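Local coordinates for OmpA family protein (Escherichia coli, PDB 5M38), which probably binds peptidoglycan as the OmpA-like domain of TagL, consistent with a role in anchoring a type VI secretion system to the cell wall, at residues A[67-70]-A[71-75]. Numbering follows the deposited sequence.
Sequences AVRD and WMRDT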
ATOM      1  N   ALA A  67      -2.666  -0.552   7.463  1.00 53.53           N
ATOM      2  CA  ALA A  67      -1.383  -0.439   8.183  1.00 52.89           C
ATOM      3  C   ALA A  67      -0.593   0.776   7.720  1.00 60.98           C
ATOM      4  O   ALA A  67      -0.051   1.492   8.567  1.00 63.63           O
ATOM      5  CB  ALA A  67      -0.551  -1.694   8.006  1.00 52.93           C
ATOM      6  N   VAL A  68      -0.556   1.034   6.387  1.00 56.88           N
ATOM      7  CA  VAL A  68       0.131   2.193   5.797  1.00 55.89           C
ATOM      8  C   VAL A  68      -0.592   3.494   6.183  1.00 61.39           C
ATOM      9  O   VAL A  68       0.079   4.449   6.592  1.00 63.73           O
ATOM     10  CB  VAL A  68       0.379   2.031   4.276  1.00 58.38           C
ATOM     11  CG1 VAL A  68       0.906   3.328   3.647  1.00 58.46           C
ATOM     12  CG2 VAL A  68       1.342   0.872   4.007  1.00 57.45           C
ATOM     13  N   ARG A  69      -1.942   3.519   6.114  1.00 56.35           N
ATOM     14  CA  ARG A  69      -2.739   4.689   6.502  1.00 55.81           C
ATOM     15  C   ARG A  69      -2.493   5.032   7.965  1.00 60.22           C
ATOM     16  O   ARG A  69      -2.278   6.206   8.271  1.00 60.02           O
ATOM     17  CB  ARG A  69      -4.246   4.470   6.273  1.00 56.67           C
ATOM     18  CG  ARG A  69      -5.093   5.514   7.020  1.00 65.85           C
ATOM     19  CD  ARG A  69      -6.581   5.348   6.961  1.00 85.45           C
ATOM     20  NE  ARG A  69      -7.059   4.014   7.345  1.00 89.74           N
ATOM     21  CZ  ARG A  69      -7.109   3.584   8.592  1.00 93.96           C
ATOM     22  NH1 ARG A  69      -6.681   4.352   9.577  1.00 88.55           N
ATOM     23  NH2 ARG A  69      -7.554   2.368   8.863  1.00 74.24           N
ATOM     24  N   ASP A  70      -2.545   4.011   8.873  1.00 57.04           N
ATOM     25  CA  ASP A  70      -2.329   4.170  10.314  1.00 57.58           C
ATOM     26  C   ASP A  70      -1.008   4.854  10.603  1.00 64.26           C
ATOM     27  O   ASP A  70      -0.975   5.770  11.419  1.00 65.44           O
ATOM     28  CB  ASP A  70      -2.396   2.821  11.041  1.00 59.50           C
ATOM     29  CG  ASP A  70      -3.752   2.146  11.051  1.00 69.23           C
ATOM     30  OD1 ASP A  70      -4.745   2.794  10.668  1.00 69.98           O
ATOM     31  OD2 ASP A  70      -3.823   0.969  11.446  1.00 73.74           O
ATOM     32  N   TRP A  71       0.071   4.446   9.904  1.00 61.22           N
ATOM     33  CA  TRP A  71       1.396   5.026  10.032  1.00 61.22           C
ATOM     34  C   TRP A  71       1.353   6.473   9.584  1.00 65.99           C
ATOM     35  O   TRP A  71       1.866   7.330  10.299  1.00 67.64           O
ATOM     36  CB  TRP A  71       2.426   4.252   9.201  1.00 59.44           C
ATOM     37  CG  TRP A  71       3.845   4.618   9.522  1.00 60.50           C
ATOM     38  CD1 TRP A  71       4.658   4.005  10.425  1.00 63.62           C
ATOM     39  CD2 TRP A  71       4.600   5.719   8.982  1.00 60.41           C
ATOM     40  NE1 TRP A  71       5.884   4.625  10.460  1.00 63.67           N
ATOM     41  CE2 TRP A  71       5.881   5.677   9.579  1.00 65.15           C
ATOM     42  CE3 TRP A  71       4.327   6.728   8.040  1.00 61.25           C
ATOM     43  CZ2 TRP A  71       6.895   6.587   9.248  1.00 64.70           C
ATOM     44  CZ3 TRP A  71       5.338   7.624   7.711  1.00 63.32           C
ATOM     45  CH2 TRP A  71       6.600   7.554   8.314  1.00 64.50           C
ATOM     46  N   MET A  72       0.778   6.752   8.388  1.00 60.80           N
ATOM     47  CA  MET A  72       0.705   8.116   7.855  1.00 60.21           C
ATOM     48  C   MET A  72      -0.080   9.031   8.793  1.00 65.87           C
ATOM     49  O   MET A  72       0.283  10.185   8.981  1.00 66.11           O
ATOM     50  CB  MET A  72       0.093   8.138   6.437  1.00 61.91           C
ATOM     51  CG  MET A  72       0.901   7.397   5.378  1.00 65.00           C
ATOM     52  SD  MET A  72       2.573   8.059   5.146  1.00 69.11           S
ATOM     53  CE  MET A  72       3.322   6.696   4.250  1.00 65.17           C
ATOM     54  N   ARG A  73      -1.162   8.506   9.364  1.00 65.02           N
ATOM     55  CA  ARG A  73      -2.066   9.213  10.256  1.00 66.57           C
ATOM     56  C   ARG A  73      -1.389   9.511  11.606  1.00 73.83           C
ATOM     57  O   ARG A  73      -1.303  10.674  12.001  1.00 74.39           O
ATOM     58  CB  ARG A  73      -3.376   8.406  10.421  1.00 63.43           C
ATOM     59  CG  ARG A  73      -4.417   9.026  11.358  1.00 64.52           C
ATOM     60  CD  ARG A  73      -5.390   8.003  11.883  1.00 60.33           C
ATOM     61  NE  ARG A  73      -4.735   6.987  12.717  1.00 66.62           N
ATOM     62  CZ  ARG A  73      -5.147   5.728  12.822  1.00 72.69           C
ATOM     63  NH1 ARG A  73      -6.234   5.323  12.190  1.00 58.26           N
ATOM     64  NH2 ARG A  73      -4.486   4.874  13.592  1.00 62.00           N
ATOM     65  N   ASP A  74      -0.923   8.471  12.305  1.00 71.36           N
ATOM     66  CA  ASP A  74      -0.299   8.611  13.622  1.00 73.06           C
ATOM     67  C   ASP A  74       1.121   9.171  13.608  1.00 80.85           C
ATOM     68  O   ASP A  74       1.400  10.110  14.346  1.00 82.30           O
ATOM     69  CB  ASP A  74      -0.334   7.281  14.373  1.00 74.26           C
ATOM     70  CG  ASP A  74      -1.721   6.696  14.571  1.00 82.30           C
ATOM     71  OD1 ASP A  74      -2.662   7.470  14.846  1.00 82.75           O
ATOM     72  OD2 ASP A  74      -1.855   5.456  14.497  1.00 90.04           O
ATOM     73  N   THR A  75       2.020   8.576  12.806  1.00 78.02           N
ATOM     74  CA  THR A  75       3.408   9.021  12.734  1.00 79.09           C
ATOM     75  C   THR A  75       3.552  10.340  11.917  1.00 85.85           C
ATOM     76  O   THR A  75       4.401  11.163  12.262  1.00 88.12           O
ATOM     77  CB  THR A  75       4.304   7.867  12.265  1.00 82.37           C
ATOM     78  OG1 THR A  75       4.038   6.728  13.087  1.00 82.63           O
ATOM     79  CG2 THR A  75       5.773   8.189  12.348  1.00 79.71           C
TER
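R73 reaches back along one helical turn to D70, whose OD1 lies 3.3 Å from R73 NH1 but well out of the guanidinium plane, a salt bridge of charges alone. The two side chains run alongside one another, pointing the same way, with carboxylate and guanidinium planes 26° apart and D70 CA over one face of the guanidinium. The same OD1 also meets R69 NH1 at 2.7 Å, and one carboxylate oxygen thus probably offsets the like charges of two arginines whose guanidinium planes stand 46° apart. In its own plane, R73 grips D74 side-on with two nitrogens, but the carboxylate is turned: NE comes to OD1 from above its plane at 3.0 Å, while NH2 meets OD2 on the syn side at 2.8 Å. R73 gets there with CG anti to the backbone N (chi1 179°) and a bend at chi3. An alanine in its place would probably leave D74 without its two-nitrogen grip. Beneath this network run i to i+4 backbone bonds, such as R73 N to R69 O. On the buried side V68 CG1 packs beside M72 CE at 4.2 Å, both side chains touching I111. A charged outer face over an apolar underside marks an amphipathic helix, here 54-74 of the beta-alpha-beta unit in the OmpA-like fold.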